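Local coordinates for protein putative RNase YutE (Bacillus subtilis subsp. subtilis str. 168, PDB 1YLM) that is probably an RNase, the likely toxic component of a putative type VII toxin-antitoxin system, in which its cognate antitoxin would neutralise it, at residues S31-G34 against E35-L38; Q39-G42 against H43-E47; I74-E78 against K79-E83; G109-Y112 against R113-A117. All coordinates share one frame; numbering follows the deposited sequence.

Contact 1 of 4, residues S31-G34 against E35-L38; sequences SEIG and ELAL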
ATOM      1  N   SER A  31      16.623   1.081 -12.218  1.00 30.43           N
ATOM      2  CA  SER A  31      15.616   2.202 -12.095  1.00 28.52           C
ATOM      3  C   SER A  31      15.057   2.383 -10.689  1.00 27.08           C
ATOM      4  O   SER A  31      14.363   1.508 -10.206  1.00 25.61           O
ATOM      5  CB  SER A  31      14.787   2.540 -13.355  1.00 28.67           C
ATOM      6  OG  SER A  31      13.604   1.819 -13.489  1.00 28.99           O
ATOM      7  N   GLU A  32      15.258   3.531 -10.038  1.00 25.68           N
ATOM      8  CA  GLU A  32      14.160   4.397  -9.537  1.00 24.83           C
ATOM      9  C   GLU A  32      12.687   4.093  -9.819  1.00 23.32           C
ATOM     10  O   GLU A  32      11.971   3.638  -8.917  1.00 22.26           O
ATOM     11  CB  GLU A  32      14.531   5.873  -9.405  1.00 25.77           C
ATOM     12  CG  GLU A  32      15.885   6.005  -8.735  1.00 28.87           C
ATOM     13  CD  GLU A  32      15.927   7.046  -7.657  1.00 33.34           C
ATOM     14  OE1 GLU A  32      16.240   8.201  -8.002  1.00 36.56           O
ATOM     15  OE2 GLU A  32      15.671   6.712  -6.475  1.00 33.98           O
ATOM     16  N   ILE A  33      12.267   4.295 -11.056  1.00 20.94           N
ATOM     17  CA  ILE A  33      10.908   3.968 -11.454  1.00 20.71           C
ATOM     18  C   ILE A  33      10.668   2.457 -11.369  1.00 19.44           C
ATOM     19  O   ILE A  33       9.621   2.015 -10.898  1.00 19.11           O
ATOM     20  CB  ILE A  33      10.588   4.529 -12.872  1.00 20.85           C
ATOM     21  CG1 ILE A  33      10.848   6.045 -12.925  1.00 22.51           C
ATOM     22  CG2 ILE A  33       9.166   4.154 -13.317  1.00 19.88           C
ATOM     23  CD1 ILE A  33      10.293   6.864 -11.752  1.00 22.48           C
ATOM     24  N   GLY A  34      11.650   1.668 -11.799  1.00 18.34           N
ATOM     25  CA  GLY A  34      11.557   0.208 -11.709  1.00 17.85           C
ATOM     26  C   GLY A  34      11.385  -0.259 -10.273  1.00 17.80           C
ATOM     27  O   GLY A  34      10.554  -1.126 -10.009  1.00 17.01           O
ATOM     28  N   GLU A  35      12.133   0.336  -9.337  1.00 17.36           N
ATOM     29  CA  GLU A  35      12.026  -0.043  -7.915  1.00 18.14           C
ATOM     30  C   GLU A  35      10.635   0.206  -7.354  1.00 16.90           C
ATOM     31  O   GLU A  35      10.087  -0.613  -6.606  1.00 16.13           O
ATOM     32  CB  GLU A  35      13.052   0.727  -7.063  1.00 18.44           C
ATOM     33  CG  GLU A  35      14.482   0.353  -7.382  1.00 20.38           C
ATOM     34  CD  GLU A  35      15.515   1.225  -6.662  1.00 22.23           C
ATOM     35  OE1 GLU A  35      15.197   2.332  -6.150  1.00 26.05           O
ATOM     36  OE2 GLU A  35      16.672   0.781  -6.624  1.00 29.34           O
ATOM     37  N   LEU A  36      10.088   1.361  -7.705  1.00 15.71           N
ATOM     38  CA  LEU A  36       8.779   1.775  -7.246  1.00 15.97           C
ATOM     39  C   LEU A  36       7.708   0.865  -7.826  1.00 15.48           C
ATOM     40  O   LEU A  36       6.813   0.441  -7.098  1.00 13.87           O
ATOM     41  CB  LEU A  36       8.519   3.216  -7.659  1.00 16.19           C
ATOM     42  CG  LEU A  36       9.236   4.287  -6.835  1.00 17.61           C
ATOM     43  CD1 LEU A  36       9.125   5.592  -7.628  1.00 19.14           C
ATOM     44  CD2 LEU A  36       8.605   4.418  -5.452  1.00 17.97           C
ATOM     45  N   ALA A  37       7.813   0.559  -9.125  1.00 15.18           N
ATOM     46  CA  ALA A  37       6.836  -0.342  -9.772  1.00 16.02           C
ATOM     47  C   ALA A  37       6.862  -1.722  -9.125  1.00 15.92           C
ATOM     48  O   ALA A  37       5.809  -2.329  -8.917  1.00 15.75           O
ATOM     49  CB  ALA A  37       7.088  -0.456 -11.276  1.00 15.50           C
ATOM     50  N   LEU A  38       8.058  -2.230  -8.831  1.00 15.48           N
ATOM     51  CA  LEU A  38       8.187  -3.553  -8.233  1.00 16.04           C
ATOM     52  C   LEU A  38       7.582  -3.581  -6.838  1.00 15.26           C
ATOM     53  O   LEU A  38       6.920  -4.552  -6.476  1.00 16.15           O
ATOM     54  CB  LEU A  38       9.645  -4.018  -8.189  1.00 15.94           C
ATOM     55  CG  LEU A  38       9.904  -5.443  -7.716  1.00 18.41           C
ATOM     56  CD1 LEU A  38       9.149  -6.485  -8.566  1.00 17.50           C
ATOM     57  CD2 LEU A  38      11.411  -5.671  -7.757  1.00 20.35           C
TER
HETATM   58  O   HOH W   1      12.975   4.337  -6.113  1.00 32.54           O
HETATM   59  O   HOH W   2      16.793   4.494  -5.006  1.00 57.65           O
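E35 and E32 meet one turn apart, their carboxylates joined through water. OE1 of E35 stands 4.4 Å from OE2 of E32, a pairing of like charges, and one water donates to both oxygens. A second water donates to E35 OE1 and to the carbonyl O of E32, so OE1 receives two water bonds that probably ease the repulsion. H18 of the second subunit also bonds E32 OE2. The chain of E35 runs extended beyond CG, and chi1 of -66° brings E35 CG alongside S31 O, at 3.1 Å; that oxygen is the acceptor for E35 N at 2.7 Å. This is the first turn of helix 32-59, with S31 at the N-cap: its OG accepts from G34 N at 2.6 Å, as a short serine can where the first turn's amides still lack helical acceptors. D28 O is a further partner of that hydroxyl. G34, having no side chain, lets S31 OG approach closely. On the apolar side, I33 CD1 lies 4.5 Å from L36 CD1. I33 and A37 pack against A37 and I33 of the second subunit, and L36 meets I41 of that subunit, while L38 turns to helix 108-117.

Contact 2 of 4, residues Q39-G42 against H43-E47; sequences QRIG and HLLIE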
ATOM      1  N   GLN A  39       7.764  -2.515  -6.073  1.00 14.95           N
ATOM      2  CA  GLN A  39       7.085  -2.416  -4.749  1.00 14.49           C
ATOM      3  C   GLN A  39       5.555  -2.473  -4.877  1.00 14.08           C
ATOM      4  O   GLN A  39       4.877  -3.154  -4.091  1.00 12.90           O
ATOM      5  CB  GLN A  39       7.516  -1.153  -3.985  1.00 13.88           C
ATOM      6  CG  GLN A  39       8.991  -1.200  -3.522  1.00 14.07           C
ATOM      7  CD  GLN A  39       9.491   0.140  -3.029  1.00 15.77           C
ATOM      8  OE1 GLN A  39       8.706   1.043  -2.752  1.00 17.22           O
ATOM      9  NE2 GLN A  39      10.801   0.266  -2.894  1.00 15.09           N
ATOM     10  N   ARG A  40       5.009  -1.766  -5.869  1.00 13.93           N
ATOM     11  CA  ARG A  40       3.563  -1.808  -6.082  1.00 14.05           C
ATOM     12  C   ARG A  40       3.095  -3.211  -6.460  1.00 13.97           C
ATOM     13  O   ARG A  40       2.104  -3.698  -5.923  1.00 13.49           O
ATOM     14  CB  ARG A  40       3.128  -0.787  -7.136  1.00 14.05           C
ATOM     15  CG  ARG A  40       1.605  -0.688  -7.336  1.00 14.22           C
ATOM     16  CD  ARG A  40       0.908  -0.192  -6.103  1.00 15.14           C
ATOM     17  NE  ARG A  40      -0.526  -0.056  -6.317  1.00 14.59           N
ATOM     18  CZ  ARG A  40      -1.398   0.208  -5.344  1.00 15.25           C
ATOM     19  NH1 ARG A  40      -0.981   0.324  -4.086  1.00 12.70           N
ATOM     20  NH2 ARG A  40      -2.692   0.323  -5.619  1.00 13.29           N
ATOM     21  N   ILE A  41       3.818  -3.860  -7.372  1.00 13.90           N
ATOM     22  CA  ILE A  41       3.507  -5.236  -7.760  1.00 14.21           C
ATOM     23  C   ILE A  41       3.501  -6.174  -6.535  1.00 13.94           C
ATOM     24  O   ILE A  41       2.537  -6.941  -6.338  1.00 14.04           O
ATOM     25  CB  ILE A  41       4.492  -5.780  -8.834  1.00 14.20           C
ATOM     26  CG1 ILE A  41       4.254  -5.073 -10.183  1.00 14.07           C
ATOM     27  CG2 ILE A  41       4.320  -7.302  -8.972  1.00 15.45           C
ATOM     28  CD1 ILE A  41       5.322  -5.385 -11.213  1.00 13.64           C
ATOM     29  N   GLY A  42       4.568  -6.123  -5.737  1.00 13.80           N
ATOM     30  CA  GLY A  42       4.660  -6.930  -4.501  1.00 13.69           C
ATOM     31  C   GLY A  42       3.459  -6.741  -3.587  1.00 13.65           C
ATOM     32  O   GLY A  42       2.827  -7.727  -3.143  1.00 13.93           O
ATOM     33  N   HIS A  43       3.114  -5.478  -3.344  1.00 13.35           N
ATOM     34  CA  HIS A  43       1.966  -5.098  -2.514  1.00 13.54           C
ATOM     35  C   HIS A  43       0.684  -5.693  -3.100  1.00 13.91           C
ATOM     36  O   HIS A  43      -0.074  -6.379  -2.388  1.00 13.02           O
ATOM     37  CB  HIS A  43       1.878  -3.571  -2.399  1.00 14.17           C
ATOM     38  CG  HIS A  43       0.781  -3.086  -1.500  1.00 15.09           C
ATOM     39  ND1 HIS A  43       0.417  -1.758  -1.427  1.00 17.82           N
ATOM     40  CD2 HIS A  43      -0.016  -3.745  -0.624  1.00 16.03           C
ATOM     41  CE1 HIS A  43      -0.556  -1.620  -0.541  1.00 17.22           C
ATOM     42  NE2 HIS A  43      -0.859  -2.816  -0.063  1.00 15.97           N
ATOM     43  N   LEU A  44       0.462  -5.456  -4.400  1.00 14.01           N
ATOM     44  CA  LEU A  44      -0.741  -5.980  -5.072  1.00 13.88           C
ATOM     45  C   LEU A  44      -0.859  -7.508  -5.051  1.00 14.34           C
ATOM     46  O   LEU A  44      -1.952  -8.027  -4.814  1.00 14.68           O
ATOM     47  CB  LEU A  44      -0.868  -5.428  -6.493  1.00 13.68           C
ATOM     48  CG  LEU A  44      -1.059  -3.902  -6.571  1.00 12.99           C
ATOM     49  CD1 LEU A  44      -1.014  -3.430  -8.024  1.00 12.67           C
ATOM     50  CD2 LEU A  44      -2.345  -3.433  -5.858  1.00 14.05           C
ATOM     51  N   LEU A  45       0.239  -8.218  -5.316  1.00 14.34           N
ATOM     52  CA  LEU A  45       0.238  -9.690  -5.273  1.00 14.80           C
ATOM     53  C   LEU A  45      -0.216 -10.186  -3.890  1.00 14.36           C
ATOM     54  O   LEU A  45      -1.108 -11.038  -3.775  1.00 14.24           O
ATOM     55  CB  LEU A  45       1.633 -10.252  -5.620  1.00 14.55           C
ATOM     56  CG  LEU A  45       2.167 -10.024  -7.042  1.00 17.28           C
ATOM     57  CD1 LEU A  45       3.579 -10.600  -7.192  1.00 17.73           C
ATOM     58  CD2 LEU A  45       1.214 -10.602  -8.090  1.00 18.81           C
ATOM     59  N   ILE A  46       0.390  -9.622  -2.847  1.00 14.65           N
ATOM     60  CA  ILE A  46       0.071  -9.970  -1.448  1.00 14.28           C
ATOM     61  C   ILE A  46      -1.409  -9.694  -1.118  1.00 14.41           C
ATOM     62  O   ILE A  46      -2.107 -10.568  -0.578  1.00 14.29           O
ATOM     63  CB  ILE A  46       0.999  -9.208  -0.443  1.00 13.83           C
ATOM     64  CG1 ILE A  46       2.453  -9.704  -0.590  1.00 14.11           C
ATOM     65  CG2 ILE A  46       0.492  -9.414   0.997  1.00 15.29           C
ATOM     66  CD1 ILE A  46       3.519  -8.839   0.122  1.00 13.74           C
ATOM     67  N   GLU A  47      -1.879  -8.485  -1.438  1.00 14.82           N
ATOM     68  CA  GLU A  47      -3.264  -8.080  -1.139  1.00 15.33           C
ATOM     69  C   GLU A  47      -4.289  -8.967  -1.851  1.00 15.23           C
ATOM     70  O   GLU A  47      -5.299  -9.343  -1.248  1.00 14.18           O
ATOM     71  CB  GLU A  47      -3.522  -6.612  -1.487  1.00 15.67           C
ATOM     72  CG  GLU A  47      -2.867  -5.563  -0.575  1.00 19.51           C
ATOM     73  CD  GLU A  47      -2.900  -5.927   0.908  1.00 21.39           C
ATOM     74  OE1 GLU A  47      -3.933  -5.732   1.611  1.00 21.54           O
ATOM     75  OE2 GLU A  47      -1.865  -6.401   1.370  1.00 24.01           O
TER
HETATM   76  O   HOH W   3       1.740   0.376  -2.695  1.00 12.67           O
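R40 O accepts the backbone N of L44 at 2.8 Å, a nearly straight bond with an N-H...O angle of 170°, and the side chains of these two residues meet beside it. R40 starts with CG anti to its N and then bends at chi2 (64°), which carries the guanidinium forward, toward the next turn. L44 CD2 sits over one face of that group, offset toward its rim, at 3.8 Å from R40 CZ. A branched leucine can thus cover a flat cation with a methyl while the side chain also packs on F15 and Q19 of helix 6-23. R40 NH1 comes to 3.7 Å from H43 ND1, with guanidinium and imidazole planes almost perpendicular (83°). One water links the pair, accepting from R40 NH1 at 3.1 Å and lying 2.8 Å from H43 ND1; it is in the plane of both groups, at their edges. Farther round the helix, I41 CG2 and L45 CD1 lie side by side at 3.8 Å. G42, without a side chain, lets helix 108-117 come close to the backbone. E47 forms a salt bridge with R96, the active-site arginine by similarity. Across the dimer interface, R40 NE bonds Q39 OE1 of the second subunit and R40 NH2 bonds L99 O of that subunit, while the H43 rings of the two chains meet. The buried cation of R40 is therefore satisfied largely by neutral oxygens, those of the second subunit and the bridging water.

Contact 3 of 4, residues I74-E78 against K79-E83; sequences ILVDE and KVVTE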
ATOM      1  N   ILE A  74      -5.030 -21.887   6.883  1.00 19.85           N
ATOM      2  CA  ILE A  74      -6.414 -22.366   6.748  1.00 19.30           C
ATOM      3  C   ILE A  74      -6.677 -22.923   5.338  1.00 19.08           C
ATOM      4  O   ILE A  74      -7.247 -24.013   5.185  1.00 18.55           O
ATOM      5  CB  ILE A  74      -7.427 -21.267   7.164  1.00 19.75           C
ATOM      6  CG1 ILE A  74      -7.323 -20.993   8.679  1.00 18.64           C
ATOM      7  CG2 ILE A  74      -8.862 -21.682   6.752  1.00 18.48           C
ATOM      8  CD1 ILE A  74      -7.728 -19.576   9.073  1.00 21.61           C
ATOM      9  N   LEU A  75      -6.196 -22.215   4.313  1.00 18.92           N
ATOM     10  CA  LEU A  75      -6.289 -22.703   2.927  1.00 19.23           C
ATOM     11  C   LEU A  75      -5.554 -24.031   2.730  1.00 19.34           C
ATOM     12  O   LEU A  75      -5.997 -24.892   1.961  1.00 18.91           O
ATOM     13  CB  LEU A  75      -5.761 -21.645   1.943  1.00 17.85           C
ATOM     14  CG  LEU A  75      -6.577 -20.346   1.906  1.00 18.17           C
ATOM     15  CD1 LEU A  75      -5.975 -19.324   0.916  1.00 15.87           C
ATOM     16  CD2 LEU A  75      -8.041 -20.612   1.549  1.00 18.07           C
ATOM     17  N   VAL A  76      -4.441 -24.204   3.440  1.00 20.09           N
ATOM     18  CA  VAL A  76      -3.723 -25.475   3.431  1.00 20.51           C
ATOM     19  C   VAL A  76      -4.569 -26.584   4.100  1.00 21.82           C
ATOM     20  O   VAL A  76      -4.760 -27.650   3.513  1.00 21.83           O
ATOM     21  CB  VAL A  76      -2.320 -25.336   4.090  1.00 20.50           C
ATOM     22  CG1 VAL A  76      -1.686 -26.695   4.336  1.00 21.34           C
ATOM     23  CG2 VAL A  76      -1.410 -24.477   3.201  1.00 19.01           C
ATOM     24  N   ASP A  77      -5.063 -26.312   5.309  1.00 23.32           N
ATOM     25  CA  ASP A  77      -5.937 -27.237   6.046  1.00 24.80           C
ATOM     26  C   ASP A  77      -7.118 -27.700   5.183  1.00 25.00           C
ATOM     27  O   ASP A  77      -7.497 -28.869   5.217  1.00 24.94           O
ATOM     28  CB  ASP A  77      -6.488 -26.577   7.314  1.00 25.21           C
ATOM     29  CG  ASP A  77      -5.432 -26.359   8.392  1.00 28.51           C
ATOM     30  OD1 ASP A  77      -4.324 -26.955   8.323  1.00 32.17           O
ATOM     31  OD2 ASP A  77      -5.722 -25.579   9.325  1.00 32.55           O
ATOM     32  N   GLU A  78      -7.673 -26.773   4.400  1.00 24.69           N
ATOM     33  CA  GLU A  78      -8.861 -27.037   3.579  1.00 24.65           C
ATOM     34  C   GLU A  78      -8.508 -27.599   2.209  1.00 24.75           C
ATOM     35  O   GLU A  78      -9.389 -27.820   1.362  1.00 24.56           O
ATOM     36  CB  GLU A  78      -9.707 -25.766   3.449  1.00 24.67           C
ATOM     37  CG  GLU A  78     -10.371 -25.327   4.722  1.00 23.92           C
ATOM     38  CD  GLU A  78     -11.581 -26.185   5.124  1.00 27.53           C
ATOM     39  OE1 GLU A  78     -12.075 -26.981   4.296  1.00 26.97           O
ATOM     40  OE2 GLU A  78     -12.036 -26.045   6.280  1.00 26.44           O
ATOM     41  N   LYS A  79      -7.212 -27.843   2.003  1.00 24.53           N
ATOM     42  CA  LYS A  79      -6.690 -28.420   0.766  1.00 24.66           C
ATOM     43  C   LYS A  79      -6.994 -27.561  -0.477  1.00 23.95           C
ATOM     44  O   LYS A  79      -7.203 -28.087  -1.581  1.00 23.55           O
ATOM     45  CB  LYS A  79      -7.190 -29.862   0.585  1.00 25.58           C
ATOM     46  CG  LYS A  79      -6.342 -30.922   1.294  1.00 28.70           C
ATOM     47  CD  LYS A  79      -6.550 -30.952   2.790  1.00 32.13           C
ATOM     48  CE  LYS A  79      -5.697 -32.058   3.423  1.00 34.92           C
ATOM     49  NZ  LYS A  79      -5.271 -31.707   4.819  1.00 37.26           N
ATOM     50  N   VAL A  80      -7.028 -26.245  -0.283  1.00 22.29           N
ATOM     51  CA  VAL A  80      -7.107 -25.315  -1.397  1.00 21.47           C
ATOM     52  C   VAL A  80      -5.752 -25.263  -2.127  1.00 21.25           C
ATOM     53  O   VAL A  80      -5.711 -25.313  -3.351  1.00 20.62           O
ATOM     54  CB  VAL A  80      -7.557 -23.903  -0.955  1.00 21.04           C
ATOM     55  CG1 VAL A  80      -7.694 -22.991  -2.161  1.00 21.88           C
ATOM     56  CG2 VAL A  80      -8.878 -23.963  -0.183  1.00 19.30           C
ATOM     57  N   VAL A  81      -4.664 -25.137  -1.360  1.00 21.17           N
ATOM     58  CA  VAL A  81      -3.307 -25.162  -1.907  1.00 21.25           C
ATOM     59  C   VAL A  81      -2.511 -26.267  -1.186  1.00 21.63           C
ATOM     60  O   VAL A  81      -2.928 -26.715  -0.105  1.00 21.81           O
ATOM     61  CB  VAL A  81      -2.593 -23.783  -1.749  1.00 21.25           C
ATOM     62  CG1 VAL A  81      -3.346 -22.682  -2.494  1.00 21.17           C
ATOM     63  CG2 VAL A  81      -2.414 -23.422  -0.268  1.00 20.33           C
ATOM     64  N   THR A  82      -1.378 -26.697  -1.755  1.00 21.54           N
ATOM     65  CA  THR A  82      -0.504 -27.654  -1.058  1.00 21.67           C
ATOM     66  C   THR A  82       0.181 -27.001   0.156  1.00 22.01           C
ATOM     67  O   THR A  82       0.276 -25.773   0.241  1.00 21.19           O
ATOM     68  CB  THR A  82       0.575 -28.295  -1.987  1.00 21.42           C
ATOM     69  OG1 THR A  82       1.547 -27.311  -2.352  1.00 22.41           O
ATOM     70  CG2 THR A  82      -0.036 -28.867  -3.255  1.00 23.25           C
ATOM     71  N   GLU A  83       0.640 -27.828   1.096  1.00 22.57           N
ATOM     72  CA  GLU A  83       1.440 -27.360   2.225  1.00 24.09           C
ATOM     73  C   GLU A  83       2.651 -26.558   1.750  1.00 23.43           C
ATOM     74  O   GLU A  83       2.925 -25.490   2.287  1.00 23.01           O
ATOM     75  CB  GLU A  83       1.902 -28.523   3.120  1.00 23.96           C
ATOM     76  CG  GLU A  83       2.521 -28.049   4.443  1.00 26.22           C
ATOM     77  CD  GLU A  83       2.719 -29.160   5.478  1.00 27.63           C
ATOM     78  OE1 GLU A  83       2.216 -30.296   5.276  1.00 32.82           O
ATOM     79  OE2 GLU A  83       3.370 -28.882   6.514  1.00 32.26           O
TER
HETATM   80  O   HOH W   4      -3.164 -28.797   1.561  1.00 21.52           O
HETATM   81  O   HOH W   5      -6.702 -30.612   6.961  1.00 43.66           O
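A Schellman motif ends helix 71-77, with K79 as the residue of positive phi that turns the chain out of the helix. Two bonds reach back into the last turn: V80 N to L75 O at 2.8 Å, and K79 N to V76 O at 2.9 Å, the latter donor standing well above the carbonyl plane. The apolar contact that usually accompanies this motif is present, as V80 CG2 packs on L75 CD2 at 3.9 Å. V76 CG2 meets V81 CG2 at 3.8 Å, the two side chains crossing at about a right angle; V81 holds CG2 between its N and carbonyl carbon, aiming that methyl at V76. Compact, beta-branched valines suit these places. Water serves the exposed flank: one molecule donates to V76 O and V81 O, bridging helix end and loop, and another donates to D77 O. The long lysine chain, bent at chi2, lays K79 CD 3.3 Å from D77 O, and its NZ donates to that second water. T82 is the N-cap of helix 83-93. Around the turn, V80 packs on I129 and Y132 of helix 119-137, V81 touches R128 of that helix, and L75 rests against M56 of helix 32-59.

Contact 4 of 4, residues G109-Y112 against R113-A117; sequences GELY and RLIKA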
ATOM      1  N   GLY A 109      15.404  -4.933  -4.402  1.00 19.10           N
ATOM      2  CA  GLY A 109      16.226  -6.089  -4.814  1.00 19.22           C
ATOM      3  C   GLY A 109      15.842  -7.347  -4.042  1.00 19.21           C
ATOM      4  O   GLY A 109      15.687  -8.432  -4.612  1.00 18.75           O
ATOM      5  N   GLU A 110      15.683  -7.173  -2.733  1.00 19.56           N
ATOM      6  CA  GLU A 110      15.201  -8.189  -1.817  1.00 19.96           C
ATOM      7  C   GLU A 110      13.831  -8.721  -2.270  1.00 19.59           C
ATOM      8  O   GLU A 110      13.617  -9.928  -2.354  1.00 18.93           O
ATOM      9  CB  GLU A 110      15.089  -7.510  -0.454  1.00 21.03           C
ATOM     10  CG  GLU A 110      14.576  -8.309   0.654  1.00 23.10           C
ATOM     11  CD  GLU A 110      14.796  -7.595   1.978  1.00 22.73           C
ATOM     12  OE1 GLU A 110      14.191  -6.534   2.222  1.00 23.99           O
ATOM     13  OE2 GLU A 110      15.578  -8.097   2.783  1.00 25.81           O
ATOM     14  N   LEU A 111      12.923  -7.792  -2.568  1.00 18.86           N
ATOM     15  CA  LEU A 111      11.567  -8.128  -2.975  1.00 18.31           C
ATOM     16  C   LEU A 111      11.572  -8.880  -4.311  1.00 18.59           C
ATOM     17  O   LEU A 111      10.881  -9.886  -4.458  1.00 18.80           O
ATOM     18  CB  LEU A 111      10.716  -6.857  -3.055  1.00 18.48           C
ATOM     19  CG  LEU A 111       9.283  -7.029  -3.581  1.00 17.52           C
ATOM     20  CD1 LEU A 111       8.498  -8.041  -2.741  1.00 17.84           C
ATOM     21  CD2 LEU A 111       8.604  -5.663  -3.585  1.00 18.70           C
ATOM     22  N   TYR A 112      12.376  -8.411  -5.272  1.00 18.78           N
ATOM     23  CA  TYR A 112      12.550  -9.141  -6.526  1.00 19.95           C
ATOM     24  C   TYR A 112      12.912 -10.604  -6.282  1.00 19.47           C
ATOM     25  O   TYR A 112      12.303 -11.514  -6.870  1.00 18.02           O
ATOM     26  CB  TYR A 112      13.609  -8.490  -7.438  1.00 21.34           C
ATOM     27  CG  TYR A 112      13.796  -9.260  -8.732  1.00 24.14           C
ATOM     28  CD1 TYR A 112      13.043  -8.949  -9.863  1.00 24.95           C
ATOM     29  CD2 TYR A 112      14.699 -10.329  -8.806  1.00 25.91           C
ATOM     30  CE1 TYR A 112      13.194  -9.669 -11.039  1.00 26.73           C
ATOM     31  CE2 TYR A 112      14.852 -11.057  -9.974  1.00 27.35           C
ATOM     32  CZ  TYR A 112      14.099 -10.718 -11.083  1.00 26.59           C
ATOM     33  OH  TYR A 112      14.262 -11.436 -12.245  1.00 29.79           O
ATOM     34  N   ARG A 113      13.910 -10.824  -5.419  1.00 19.00           N
ATOM     35  CA  ARG A 113      14.398 -12.176  -5.164  1.00 19.30           C
ATOM     36  C   ARG A 113      13.327 -13.022  -4.516  1.00 19.31           C
ATOM     37  O   ARG A 113      13.196 -14.205  -4.816  1.00 18.46           O
ATOM     38  CB  ARG A 113      15.678 -12.152  -4.323  1.00 19.98           C
ATOM     39  CG  ARG A 113      16.878 -11.702  -5.169  1.00 20.89           C
ATOM     40  CD  ARG A 113      18.187 -11.739  -4.404  1.00 22.06           C
ATOM     41  NE  ARG A 113      18.250 -10.772  -3.311  1.00 21.94           N
ATOM     42  CZ  ARG A 113      18.730  -9.534  -3.411  1.00 22.76           C
ATOM     43  NH1 ARG A 113      19.177  -9.064  -4.575  1.00 24.93           N
ATOM     44  NH2 ARG A 113      18.760  -8.759  -2.340  1.00 21.24           N
ATOM     45  N   LEU A 114      12.548 -12.395  -3.643  1.00 19.21           N
ATOM     46  CA  LEU A 114      11.445 -13.067  -2.970  1.00 19.56           C
ATOM     47  C   LEU A 114      10.367 -13.554  -3.936  1.00 19.64           C
ATOM     48  O   LEU A 114       9.985 -14.742  -3.918  1.00 20.16           O
ATOM     49  CB  LEU A 114      10.869 -12.123  -1.904  1.00 19.47           C
ATOM     50  CG  LEU A 114      10.018 -12.680  -0.787  1.00 20.35           C
ATOM     51  CD1 LEU A 114      10.730 -13.820  -0.064  1.00 20.68           C
ATOM     52  CD2 LEU A 114       9.649 -11.523   0.163  1.00 19.68           C
ATOM     53  N   ILE A 115       9.903 -12.654  -4.798  1.00 18.14           N
ATOM     54  CA  ILE A 115       8.891 -12.979  -5.789  1.00 18.65           C
ATOM     55  C   ILE A 115       9.416 -14.036  -6.768  1.00 19.38           C
ATOM     56  O   ILE A 115       8.715 -15.006  -7.071  1.00 19.44           O
ATOM     57  CB  ILE A 115       8.422 -11.702  -6.544  1.00 18.14           C
ATOM     58  CG1 ILE A 115       7.857 -10.673  -5.543  1.00 18.08           C
ATOM     59  CG2 ILE A 115       7.394 -12.046  -7.622  1.00 18.22           C
ATOM     60  CD1 ILE A 115       7.493  -9.320  -6.148  1.00 17.68           C
ATOM     61  N   LYS A 116      10.653 -13.856  -7.233  1.00 19.87           N
ATOM     62  CA  LYS A 116      11.251 -14.803  -8.179  1.00 21.18           C
ATOM     63  C   LYS A 116      11.320 -16.201  -7.586  1.00 21.34           C
ATOM     64  O   LYS A 116      10.936 -17.180  -8.238  1.00 22.31           O
ATOM     65  CB  LYS A 116      12.639 -14.344  -8.667  1.00 21.39           C
ATOM     66  CG  LYS A 116      12.991 -14.901 -10.057  1.00 24.83           C
ATOM     67  CD  LYS A 116      12.272 -14.081 -11.141  1.00 28.25           C
ATOM     68  CE  LYS A 116      12.207 -14.773 -12.488  1.00 31.86           C
ATOM     69  NZ  LYS A 116      11.530 -13.883 -13.489  1.00 32.94           N
ATOM     70  N   ALA A 117      11.759 -16.278  -6.333  1.00 21.58           N
ATOM     71  CA  ALA A 117      11.917 -17.549  -5.627  1.00 21.59           C
ATOM     72  C   ALA A 117      10.606 -18.332  -5.524  1.00 21.58           C
ATOM     73  O   ALA A 117      10.620 -19.556  -5.445  1.00 21.75           O
ATOM     74  CB  ALA A 117      12.489 -17.309  -4.247  1.00 21.74           C
TER
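With chi1 near 180°, Y112 throws its ring along the helix toward K116, whose own chain, bent at chi2 (79°), runs beside it in the same direction. The aliphatic part of the lysine does the touching: K116 CD lies 3.5 Å from Y112 OH and 3.8 Å from CZ of that ring. The aromatic suits its place by also meeting the rings of F23 and W29. R113 turns the other way. Its CG lies beside its own N, and a bend at chi3 (-66°) folds the guanidinium back one turn, so that G109 O stands 3.4 Å above the centre of its plane. That oxygen accepts from R113 N at 3.1 Å. On the inner side, the side chains of L111 and I115 meet at an oblique angle, CD1 of L111 3.8 Å from CD1 of I115. Both pack on L92 of helix 83-93, while I115 extends to L38 and L45 of helix 32-59. Helix 108-117 is thus amphipathic. At its outer side E110 bonds Y95 OH, and K116 NZ has a weak, long ion pair with D24. Y112 and K116 are joined by van der Waals contact of lysine methylenes with the ring and its hydroxyl, and the carbonyl dipole of G109 probably adds a modest attraction for the R113 cation.

Contacts 1 and 2 are successive lengths of helix 32-59, their centres 13 Å apart, and both touch the second subunit, so this helix takes part in the dimer interface. Contact 4 lies against both: L38 CD2 of contact 1 is 3.6 Å from Y112 CB, and in contact 2 Q39 CA is 3.8 Å from L111 CD2. The I46 side chain of contact 2 comes within about 4 Å of that of R96, the active-site residue by similarity; in contact 4 the side chain of L111 is about 9 Å from the side chain of R96. Contact 3 stands apart on the opposite side of the chain's centre from contacts 1 and 2, its centre about 33 Å from that of contact 1.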